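Tryptophan halogenase superfamily (Brevundimonas sp. BAL3, PDB 6FRL) is a flavin-dependent halogenase that prefers bromination over chlorination, probably acting on aromatic substrates. Local coordinates at residues Trp120-Arg125 and Tyr460-His464; Lys402-Arg406 and Tyr454-Leu459; Pro103-Gly108 and Leu132-Ser136. One frame throughout, in Å; residues are numbered along the deposited sequence.

How the contacts relate
Contact 3 is the buried one, a backbone bond and a leucine-over-tyrosine packing between two loops that flank helix 116-125. Contacts 1 and 2 are partly buried, and in both an apolar centre is edged by arginines near the surface. Contact 1 sets helix 116-125 against the chain that follows helix 447-456, whereas contact 2 seats the end of that same helix on the loop after helix 376-402. Asp455, on segment 454-459, ties the three together: its OD1 probably accepts a hydrogen bond from Tyr460 of contact 1, and its CB packs on Leu132 of contact 3. Trp120 of contact 1 also packs on Leu132 and on Tyr135.

Contact 1: Trp120-Arg125 and Tyr460-His464; sequences WLKQRR and YPDHH
Tyr460 meets Trp120, Leu121 and Arg124, three side chains from one side of a helix. The guanidinium of Arg124 lies over one face of the tyrosine ring as an off-centre cation-pi pair, with CZ 4.2 Å from the ring centroid and the two planes moderately inclined. Its chain is extended from CG to NE, long enough to carry the charge out to the ring. Trp120 approaches differently: its CZ3, at the outer corner of the indole, stands 3.6 Å from Tyr460 CE1, and the planes are inclined by 48°, neither stacked nor edge-to-face. CG of Trp120 lies opposite its own backbone N (chi1 -178°), a torsion that swings the indole toward the tyrosine, whose OH bonds to Asp455. Leu121 divides its branches, CD2 touching the Tyr460 ring and CD1 reaching Pro461 CG at 3.7 Å, so a forked apolar residue fits between the two.

Farther along, His464 turns one ring face to the aliphatic start of Lys122, whose CB makes a CH-pi contact 4.0 Å from the ring centroid. The ends of both residues are polar, and both find Asp469: Lys122 NZ as a salt bridge, His464 NE2 as a hydrogen bond. This shared carboxylate probably eases the proximity of the lysine to the histidine. Arg125, bent at chi3, brings NH2 to Asp462 O at 2.9 Å; the oxygen receives it in the carbonyl plane, although the N-H line is bent to 142°. Arg125 is poorly ordered and exposed, so this bond is probably a modest grip.

Asp462 also forms a salt bridge with Arg373 of the second subunit, placing the loop beside the dimer partner. Helix 116-125 is packed against the connection between helices 447-456 and 473-492, and Lys122 also touches Leu476 on the latter.

Contact 2: Lys402-Arg406 and Tyr454-Leu459; sequences KLNRR and YDGFGL
Leu403 and Phe457 meet at the centre of this contact, their CB atoms 3.7 Å apart, each residue being the first to leave its helix. The phenylalanine ring sits obliquely by the leucine backbone, and its CE1 lies 3.6 Å from Asn404 CA. The leucine fork reaches the other way, CD1 to the Tyr454 ring and CD2 to Leu459 CD2 at 4.0 Å; CG opposite the carbonyl carbon (chi1 -56°) sets the fork on that side.

Behind this shell, the turns hold the shape. Gly458, with positive phi, is the C-prime residue of a Schellman motif ending helix 447-456, in which Leu459 N bonds to Tyr454 O and Gly458 N to Asp455 O. Across from it, Asn404 OD1 accepts from Arg406 N in an Asx turn, while its ND2 bonds to Tyr401 O and Trp412 O. Trp431, beyond both segments, stacks on the Tyr454 ring.

At the exposed side Arg405 makes two weak bonds, NE to Phe457 O at 3.4 Å and NH2 to Gly458 O at 3.1 Å. A positive guanidinium beside carbonyls at a helix C-terminus would be expected to suit the helix dipole, but weak bonds from a poorly ordered side chain suggest that apolar packing carries most of the contact.

Contact 3: Pro103-Gly108 and Leu132-Ser136; sequences PFGLYG and LAAYS
Leu132 lays its CD2 over the ring of Tyr107, opening a junction between two loops in which a short 3-10 segment, 132-134, leads to the N-cap of helix 137-143. The methyl makes a CH-pi contact almost exactly above the ring centre, 4.0 Å from the centroid and 4° off the normal. A chi1 of 178° sends the leucine's CG away from its own N and up to the aromatic face, where a branched apolar residue packs well. The Leu132 O also lies close by, 3.4 Å from Tyr107 CD1, and accepts from Tyr135 N within the turn. Leu451 and Ala452 of helix 447-456, together with Phe116, also touch Tyr107, placing its ring among helices that enclose this part of the halogenase fold. With an alanine here in place of Tyr107, Leu132 CD2 would probably lose the aromatic face it rests on, and a gap would be likely to open beside Ser136.

Ala133 comes next, its CA at the edge of the same ring, and its O takes the N-H of Ser136. Tyr135 then supplies the one hydrogen bond across the loops: its O accepts from Gly108 N at 2.8 Å and 163°, nearly straight. Gly108 has positive phi, a conformation easily adopted without a side chain. The Tyr135 ring leads off toward helix 473-492, where its OH bonds to Arg484.

Ser136 closes the segment at the N-cap, a place suited to a small hydroxyl side chain, with OG bonded to Ala139 N. That cap leaves its CB to pack 3.7 Å from Tyr107 CD1, while OG also lies 3.7 Å from Pro103 CG.

Contact 1: Trp120-Arg125 and Tyr460-His464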
loop_
_atom_site.group_PDB
_atom_site.type_symbol
_atom_site.label_atom_id
_atom_site.label_comp_id
_atom_site.label_asym_id
_atom_site.label_seq_id
_atom_site.Cartn_x
_atom_site.Cartn_y
_atom_site.Cartn_z
ATOM N N TRP B 120 -4.436 12.622 -21.614
ATOM C CA TRP B 120 -5.372 12.042 -22.577
ATOM C C TRP B 120 -6.730 12.742 -22.540
ATOM O O TRP B 120 -7.334 12.996 -23.588
ATOM C CB TRP B 120 -5.565 10.547 -22.333
ATOM C CG TRP B 120 -6.486 9.898 -23.316
ATOM C CD1 TRP B 120 -6.195 9.522 -24.598
ATOM C CD2 TRP B 120 -7.857 9.580 -23.107
ATOM N NE1 TRP B 120 -7.307 8.967 -25.197
ATOM C CE2 TRP B 120 -8.342 8.992 -24.302
ATOM C CE3 TRP B 120 -8.723 9.724 -22.024
ATOM C CZ2 TRP B 120 -9.676 8.555 -24.448
ATOM C CZ3 TRP B 120 -10.057 9.296 -22.164
ATOM C CH2 TRP B 120 -10.514 8.716 -23.370
ATOM N N LEU B 121 -7.225 13.048 -21.348
ATOM C CA LEU B 121 -8.492 13.779 -21.244
ATOM C C LEU B 121 -8.445 15.204 -21.810
ATOM O O LEU B 121 -9.379 15.608 -22.499
ATOM C CB LEU B 121 -9.018 13.800 -19.806
ATOM C CG LEU B 121 -9.574 12.445 -19.373
ATOM C CD1 LEU B 121 -9.576 12.282 -17.859
ATOM C CD2 LEU B 121 -10.966 12.261 -19.968
ATOM N N LYS B 122 -7.380 15.948 -21.524
ATOM C CA LYS B 122 -7.179 17.273 -22.120
ATOM C C LYS B 122 -7.299 17.216 -23.639
ATOM O O LYS B 122 -8.058 17.978 -24.247
ATOM C CB LYS B 122 -5.808 17.877 -21.751
ATOM C CG LYS B 122 -5.497 19.135 -22.561
ATOM C CD LYS B 122 -4.224 19.822 -22.036
ATOM C CE LYS B 122 -3.957 21.131 -22.733
ATOM N NZ LYS B 122 -5.161 22.003 -22.611
ATOM N N GLN B 123 -6.561 16.298 -24.244
ATOM C CA GLN B 123 -6.568 16.149 -25.710
ATOM C C GLN B 123 -7.931 15.696 -26.208
ATOM O O GLN B 123 -8.412 16.146 -27.242
ATOM C CB GLN B 123 -5.459 15.198 -26.178
ATOM C CG GLN B 123 -5.070 15.328 -27.653
ATOM C CD GLN B 123 -4.460 16.688 -28.026
ATOM O OE1 GLN B 123 -3.819 17.371 -27.218
ATOM N NE2 GLN B 123 -4.697 17.093 -29.259
ATOM N N ARG B 124 -8.568 14.815 -25.459
ATOM C CA ARG B 124 -9.915 14.386 -25.801
ATOM C C ARG B 124 -10.886 15.566 -25.786
ATOM O O ARG B 124 -11.813 15.595 -26.583
ATOM C CB ARG B 124 -10.397 13.289 -24.844
ATOM C CG ARG B 124 -11.778 12.786 -25.152
ATOM C CD ARG B 124 -12.209 11.740 -24.157
ATOM N NE ARG B 124 -13.515 11.180 -24.523
ATOM C CZ ARG B 124 -14.691 11.573 -24.032
ATOM N NH1 ARG B 124 -14.783 12.471 -23.034
ATOM N NH2 ARG B 124 -15.787 10.986 -24.481
ATOM N N ARG B 125 -10.666 16.508 -24.868
ATOM C CA ARG B 125 -11.489 17.713 -24.749
ATOM C C ARG B 125 -11.335 18.557 -26.025
ATOM O O ARG B 125 -12.322 19.050 -26.570
ATOM C CB ARG B 125 -11.072 18.499 -23.494
ATOM C CG ARG B 125 -11.992 19.601 -23.019
ATOM C CD ARG B 125 -11.291 20.536 -22.034
ATOM N NE ARG B 125 -11.257 19.961 -20.683
ATOM C CZ ARG B 125 -12.281 19.959 -19.819
ATOM N NH1 ARG B 125 -13.476 20.470 -20.143
ATOM N NH2 ARG B 125 -12.119 19.416 -18.612
ATOM N N TYR B 460 -16.217 9.643 -17.510
ATOM C CA TYR B 460 -15.010 10.468 -17.436
ATOM C C TYR B 460 -15.214 11.664 -16.529
ATOM O O TYR B 460 -16.324 12.140 -16.424
ATOM C CB TYR B 460 -14.664 10.985 -18.832
ATOM C CG TYR B 460 -14.484 9.897 -19.855
ATOM C CD1 TYR B 460 -13.342 9.087 -19.830
ATOM C CD2 TYR B 460 -15.440 9.656 -20.834
ATOM C CE1 TYR B 460 -13.147 8.076 -20.755
ATOM C CE2 TYR B 460 -15.254 8.640 -21.772
ATOM C CZ TYR B 460 -14.090 7.857 -21.719
ATOM O OH TYR B 460 -13.868 6.847 -22.618
ATOM N N PRO B 461 -14.144 12.181 -15.900
ATOM C CA PRO B 461 -14.270 13.333 -15.020
ATOM C C PRO B 461 -14.571 14.626 -15.736
ATOM O O PRO B 461 -14.241 14.749 -16.906
ATOM C CB PRO B 461 -12.893 13.449 -14.349
ATOM C CG PRO B 461 -11.986 12.513 -15.041
ATOM C CD PRO B 461 -12.829 11.529 -15.788
ATOM N N ASP B 462 -15.145 15.584 -15.006
ATOM C CA ASP B 462 -15.536 16.903 -15.556
ATOM C C ASP B 462 -14.256 17.688 -15.784
ATOM O O ASP B 462 -14.032 18.174 -16.893
ATOM C CB ASP B 462 -16.470 17.727 -14.617
ATOM C CG ASP B 462 -17.053 16.899 -13.426
ATOM O OD1 ASP B 462 -17.654 15.839 -13.700
ATOM O OD2 ASP B 462 -16.904 17.321 -12.239
ATOM N N HIS B 463 -13.430 17.800 -14.739
ATOM C CA HIS B 463 -12.083 18.365 -14.889
ATOM C C HIS B 463 -10.941 17.419 -14.503
ATOM O O HIS B 463 -10.918 16.755 -13.427
ATOM C CB HIS B 463 -11.860 19.741 -14.242
ATOM C CG HIS B 463 -10.962 20.626 -15.062
ATOM N ND1 HIS B 463 -9.596 20.704 -14.873
ATOM C CD2 HIS B 463 -11.242 21.447 -16.106
ATOM C CE1 HIS B 463 -9.080 21.552 -15.748
ATOM N NE2 HIS B 463 -10.055 22.009 -16.513
ATOM N N HIS B 464 -10.002 17.337 -15.446
ATOM C CA HIS B 464 -8.645 16.767 -15.253
ATOM C C HIS B 464 -7.745 17.684 -14.363
ATOM O O HIS B 464 -8.158 18.765 -13.937
ATOM C CB HIS B 464 -7.989 16.470 -16.633
ATOM C CG HIS B 464 -7.806 17.674 -17.515
ATOM N ND1 HIS B 464 -8.613 17.937 -18.601
ATOM C CD2 HIS B 464 -6.894 18.676 -17.472
ATOM C CE1 HIS B 464 -8.215 19.058 -19.181
ATOM N NE2 HIS B 464 -7.168 19.523 -18.520
#

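Contact 2: Lys402-Arg406 and Tyr454-Leu459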
loop_
_atom_site.group_PDB
_atom_site.type_symbol
_atom_site.label_atom_id
_atom_site.label_comp_id
_atom_site.label_asym_id
_atom_site.label_seq_id
_atom_site.Cartn_x
_atom_site.Cartn_y
_atom_site.Cartn_z
ATOM N N LYS B 402 -23.149 -1.555 -12.508
ATOM C CA LYS B 402 -23.562 -0.192 -12.174
ATOM C C LYS B 402 -23.434 0.816 -13.314
ATOM O O LYS B 402 -24.261 1.723 -13.398
ATOM C CB LYS B 402 -22.774 0.295 -10.966
ATOM C CG LYS B 402 -23.161 1.692 -10.460
ATOM C CD LYS B 402 -24.650 1.806 -10.169
ATOM C CE LYS B 402 -24.997 2.960 -9.256
ATOM N NZ LYS B 402 -26.478 3.134 -9.152
ATOM N N LEU B 403 -22.414 0.661 -14.171
ATOM C CA LEU B 403 -22.116 1.616 -15.252
ATOM C C LEU B 403 -22.579 1.192 -16.661
ATOM O O LEU B 403 -22.284 1.874 -17.678
ATOM C CB LEU B 403 -20.607 1.869 -15.299
ATOM C CG LEU B 403 -19.930 2.357 -14.016
ATOM C CD1 LEU B 403 -18.459 2.585 -14.279
ATOM C CD2 LEU B 403 -20.577 3.641 -13.528
ATOM N N ASN B 404 -23.318 0.095 -16.745
ATOM C CA ASN B 404 -23.772 -0.381 -18.045
ATOM C C ASN B 404 -24.661 0.691 -18.718
ATOM O O ASN B 404 -25.279 1.497 -18.031
ATOM C CB ASN B 404 -24.463 -1.737 -17.904
ATOM C CG ASN B 404 -25.951 -1.613 -17.692
ATOM O OD1 ASN B 404 -26.702 -1.460 -18.661
ATOM N ND2 ASN B 404 -26.396 -1.720 -16.439
ATOM N N ARG B 405 -24.682 0.702 -20.042
ATOM C CA ARG B 405 -25.504 1.632 -20.831
ATOM C C ARG B 405 -26.546 0.910 -21.752
ATOM O O ARG B 405 -26.968 1.424 -22.792
ATOM C CB ARG B 405 -24.591 2.551 -21.660
ATOM C CG ARG B 405 -23.796 3.559 -20.856
ATOM C CD ARG B 405 -23.439 4.740 -21.775
ATOM N NE ARG B 405 -22.430 5.646 -21.207
ATOM C CZ ARG B 405 -22.528 6.977 -21.078
ATOM N NH1 ARG B 405 -23.616 7.644 -21.483
ATOM N NH2 ARG B 405 -21.527 7.662 -20.533
ATOM N N ARG B 406 -26.980 -0.274 -21.342
ATOM C CA ARG B 406 -27.912 -1.055 -22.134
ATOM C C ARG B 406 -29.323 -0.574 -21.832
ATOM O O ARG B 406 -29.674 -0.409 -20.669
ATOM C CB ARG B 406 -27.758 -2.549 -21.819
ATOM C CG ARG B 406 -26.538 -3.203 -22.459
ATOM C CD ARG B 406 -26.445 -4.666 -22.093
ATOM N NE ARG B 406 -27.530 -5.485 -22.655
ATOM C CZ ARG B 406 -27.450 -6.235 -23.753
ATOM N NH1 ARG B 406 -26.339 -6.308 -24.483
ATOM N NH2 ARG B 406 -28.521 -6.907 -24.153
ATOM N N TYR B 454 -13.764 2.405 -16.088
ATOM C CA TYR B 454 -14.343 3.742 -16.252
ATOM C C TYR B 454 -14.386 4.099 -17.741
ATOM O O TYR B 454 -15.450 4.444 -18.267
ATOM C CB TYR B 454 -13.599 4.813 -15.446
ATOM C CG TYR B 454 -13.731 4.697 -13.927
ATOM C CD1 TYR B 454 -14.963 4.565 -13.321
ATOM C CD2 TYR B 454 -12.601 4.761 -13.093
ATOM C CE1 TYR B 454 -15.075 4.485 -11.922
ATOM C CE2 TYR B 454 -12.692 4.673 -11.714
ATOM C CZ TYR B 454 -13.931 4.531 -11.127
ATOM O OH TYR B 454 -14.057 4.463 -9.756
ATOM N N ASP B 455 -13.260 3.922 -18.422
ATOM C CA ASP B 455 -13.176 4.235 -19.840
ATOM C C ASP B 455 -14.031 3.329 -20.706
ATOM O O ASP B 455 -14.681 3.793 -21.638
ATOM C CB ASP B 455 -11.727 4.202 -20.334
ATOM C CG ASP B 455 -11.638 4.194 -21.807
ATOM O OD1 ASP B 455 -11.908 5.268 -22.370
ATOM O OD2 ASP B 455 -11.336 3.112 -22.387
ATOM N N GLY B 456 -14.043 2.037 -20.416
ATOM C CA GLY B 456 -14.900 1.081 -21.158
ATOM C C GLY B 456 -16.391 1.400 -21.124
ATOM O O GLY B 456 -17.094 1.198 -22.112
ATOM N N PHE B 457 -16.878 1.893 -19.982
ATOM C CA PHE B 457 -18.268 2.339 -19.882
ATOM C C PHE B 457 -18.499 3.823 -20.145
ATOM O O PHE B 457 -19.589 4.293 -19.915
ATOM C CB PHE B 457 -18.849 1.964 -18.521
ATOM C CG PHE B 457 -19.047 0.501 -18.353
ATOM C CD1 PHE B 457 -20.208 -0.102 -18.788
ATOM C CD2 PHE B 457 -18.061 -0.280 -17.781
ATOM C CE1 PHE B 457 -20.393 -1.459 -18.612
ATOM C CE2 PHE B 457 -18.226 -1.634 -17.627
ATOM C CZ PHE B 457 -19.396 -2.235 -18.040
ATOM N N GLY B 458 -17.494 4.548 -20.628
ATOM C CA GLY B 458 -17.632 5.945 -20.986
ATOM C C GLY B 458 -17.887 6.943 -19.855
ATOM O O GLY B 458 -18.491 7.988 -20.102
ATOM N N LEU B 459 -17.429 6.648 -18.628
ATOM C CA LEU B 459 -17.555 7.593 -17.510
ATOM C C LEU B 459 -16.238 8.332 -17.257
ATOM O O LEU B 459 -15.291 7.732 -16.796
ATOM C CB LEU B 459 -18.009 6.867 -16.244
ATOM C CG LEU B 459 -18.205 7.790 -15.000
ATOM C CD1 LEU B 459 -19.274 8.876 -15.214
ATOM C CD2 LEU B 459 -18.502 7.013 -13.732
#

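Contact 3: Pro103-Gly108 and Leu132-Ser136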
loop_
_atom_site.group_PDB
_atom_site.type_symbol
_atom_site.label_atom_id
_atom_site.label_comp_id
_atom_site.label_asym_id
_atom_site.label_seq_id
_atom_site.Cartn_x
_atom_site.Cartn_y
_atom_site.Cartn_z
ATOM N N PRO B 103 -6.820 -4.990 -19.865
ATOM C CA PRO B 103 -5.552 -5.693 -19.948
ATOM C C PRO B 103 -4.844 -5.811 -18.603
ATOM O O PRO B 103 -5.265 -5.196 -17.641
ATOM C CB PRO B 103 -4.752 -4.762 -20.852
ATOM C CG PRO B 103 -5.160 -3.395 -20.370
ATOM C CD PRO B 103 -6.619 -3.546 -20.096
ATOM N N PHE B 104 -3.727 -6.517 -18.583
ATOM C CA PHE B 104 -2.762 -6.449 -17.462
ATOM C C PHE B 104 -1.651 -5.479 -17.841
ATOM O O PHE B 104 -0.637 -5.889 -18.419
ATOM C CB PHE B 104 -2.200 -7.834 -17.148
ATOM C CG PHE B 104 -3.253 -8.896 -17.072
ATOM C CD1 PHE B 104 -4.219 -8.840 -16.087
ATOM C CD2 PHE B 104 -3.293 -9.955 -17.990
ATOM C CE1 PHE B 104 -5.206 -9.820 -15.999
ATOM C CE2 PHE B 104 -4.278 -10.938 -17.897
ATOM C CZ PHE B 104 -5.230 -10.862 -16.906
ATOM N N GLY B 105 -1.873 -4.194 -17.564
ATOM C CA GLY B 105 -0.881 -3.161 -17.829
ATOM C C GLY B 105 -1.393 -1.758 -17.520
ATOM O O GLY B 105 -2.603 -1.546 -17.295
ATOM N N LEU B 106 -0.469 -0.797 -17.532
ATOM C CA LEU B 106 -0.820 0.625 -17.464
ATOM C C LEU B 106 -1.071 1.218 -18.870
ATOM O O LEU B 106 -0.784 0.563 -19.889
ATOM C CB LEU B 106 0.274 1.430 -16.763
ATOM C CG LEU B 106 0.898 0.887 -15.477
ATOM C CD1 LEU B 106 1.972 1.884 -14.991
ATOM C CD2 LEU B 106 -0.198 0.613 -14.473
ATOM N N TYR B 107 -1.628 2.441 -18.881
ATOM C CA TYR B 107 -1.893 3.230 -20.091
ATOM C C TYR B 107 -0.901 4.376 -20.262
ATOM O O TYR B 107 -0.739 5.201 -19.378
ATOM C CB TYR B 107 -3.297 3.823 -20.041
ATOM C CG TYR B 107 -4.383 2.797 -20.113
ATOM C CD1 TYR B 107 -4.835 2.305 -21.338
ATOM C CD2 TYR B 107 -4.957 2.286 -18.958
ATOM C CE1 TYR B 107 -5.854 1.347 -21.391
ATOM C CE2 TYR B 107 -5.970 1.336 -19.017
ATOM C CZ TYR B 107 -6.400 0.862 -20.216
ATOM O OH TYR B 107 -7.387 -0.065 -20.263
ATOM N N GLY B 108 -0.246 4.434 -21.407
ATOM C CA GLY B 108 0.618 5.549 -21.709
ATOM C C GLY B 108 1.813 5.622 -20.776
ATOM O O GLY B 108 2.279 4.593 -20.241
ATOM N N LEU B 132 -8.553 5.464 -25.349
ATOM C CA LEU B 132 -7.518 5.301 -24.339
ATOM C C LEU B 132 -6.699 3.984 -24.547
ATOM O O LEU B 132 -5.479 3.965 -24.291
ATOM C CB LEU B 132 -8.143 5.354 -22.954
ATOM C CG LEU B 132 -7.204 5.155 -21.770
ATOM C CD1 LEU B 132 -6.361 6.391 -21.534
ATOM C CD2 LEU B 132 -8.038 4.792 -20.563
ATOM N N ALA B 133 -7.363 2.926 -25.023
ATOM C CA ALA B 133 -6.727 1.635 -25.351
ATOM C C ALA B 133 -5.594 1.658 -26.406
ATOM O O ALA B 133 -4.742 0.762 -26.429
ATOM C CB ALA B 133 -7.801 0.638 -25.777
ATOM N N ALA B 134 -5.581 2.665 -27.279
ATOM C CA ALA B 134 -4.456 2.820 -28.184
ATOM C C ALA B 134 -3.147 3.083 -27.473
ATOM O O ALA B 134 -2.110 3.020 -28.112
ATOM C CB ALA B 134 -4.712 3.922 -29.185
ATOM N N TYR B 135 -3.182 3.390 -26.183
ATOM C CA TYR B 135 -1.961 3.644 -25.417
ATOM C C TYR B 135 -1.572 2.534 -24.460
ATOM O O TYR B 135 -0.713 2.753 -23.623
ATOM C CB TYR B 135 -2.070 4.956 -24.654
ATOM C CG TYR B 135 -2.404 6.115 -25.537
ATOM C CD1 TYR B 135 -3.729 6.447 -25.792
ATOM C CD2 TYR B 135 -1.405 6.897 -26.117
ATOM C CE1 TYR B 135 -4.058 7.501 -26.624
ATOM C CE2 TYR B 135 -1.727 7.970 -26.955
ATOM C CZ TYR B 135 -3.059 8.263 -27.186
ATOM O OH TYR B 135 -3.394 9.318 -27.984
ATOM N N SER B 136 -2.193 1.355 -24.597
ATOM C CA SER B 136 -1.820 0.127 -23.867
ATOM C C SER B 136 -1.345 -0.945 -24.831
ATOM O O SER B 136 -2.122 -1.422 -25.671
ATOM C CB SER B 136 -3.031 -0.449 -23.118
ATOM O OG SER B 136 -2.748 -1.750 -22.596
#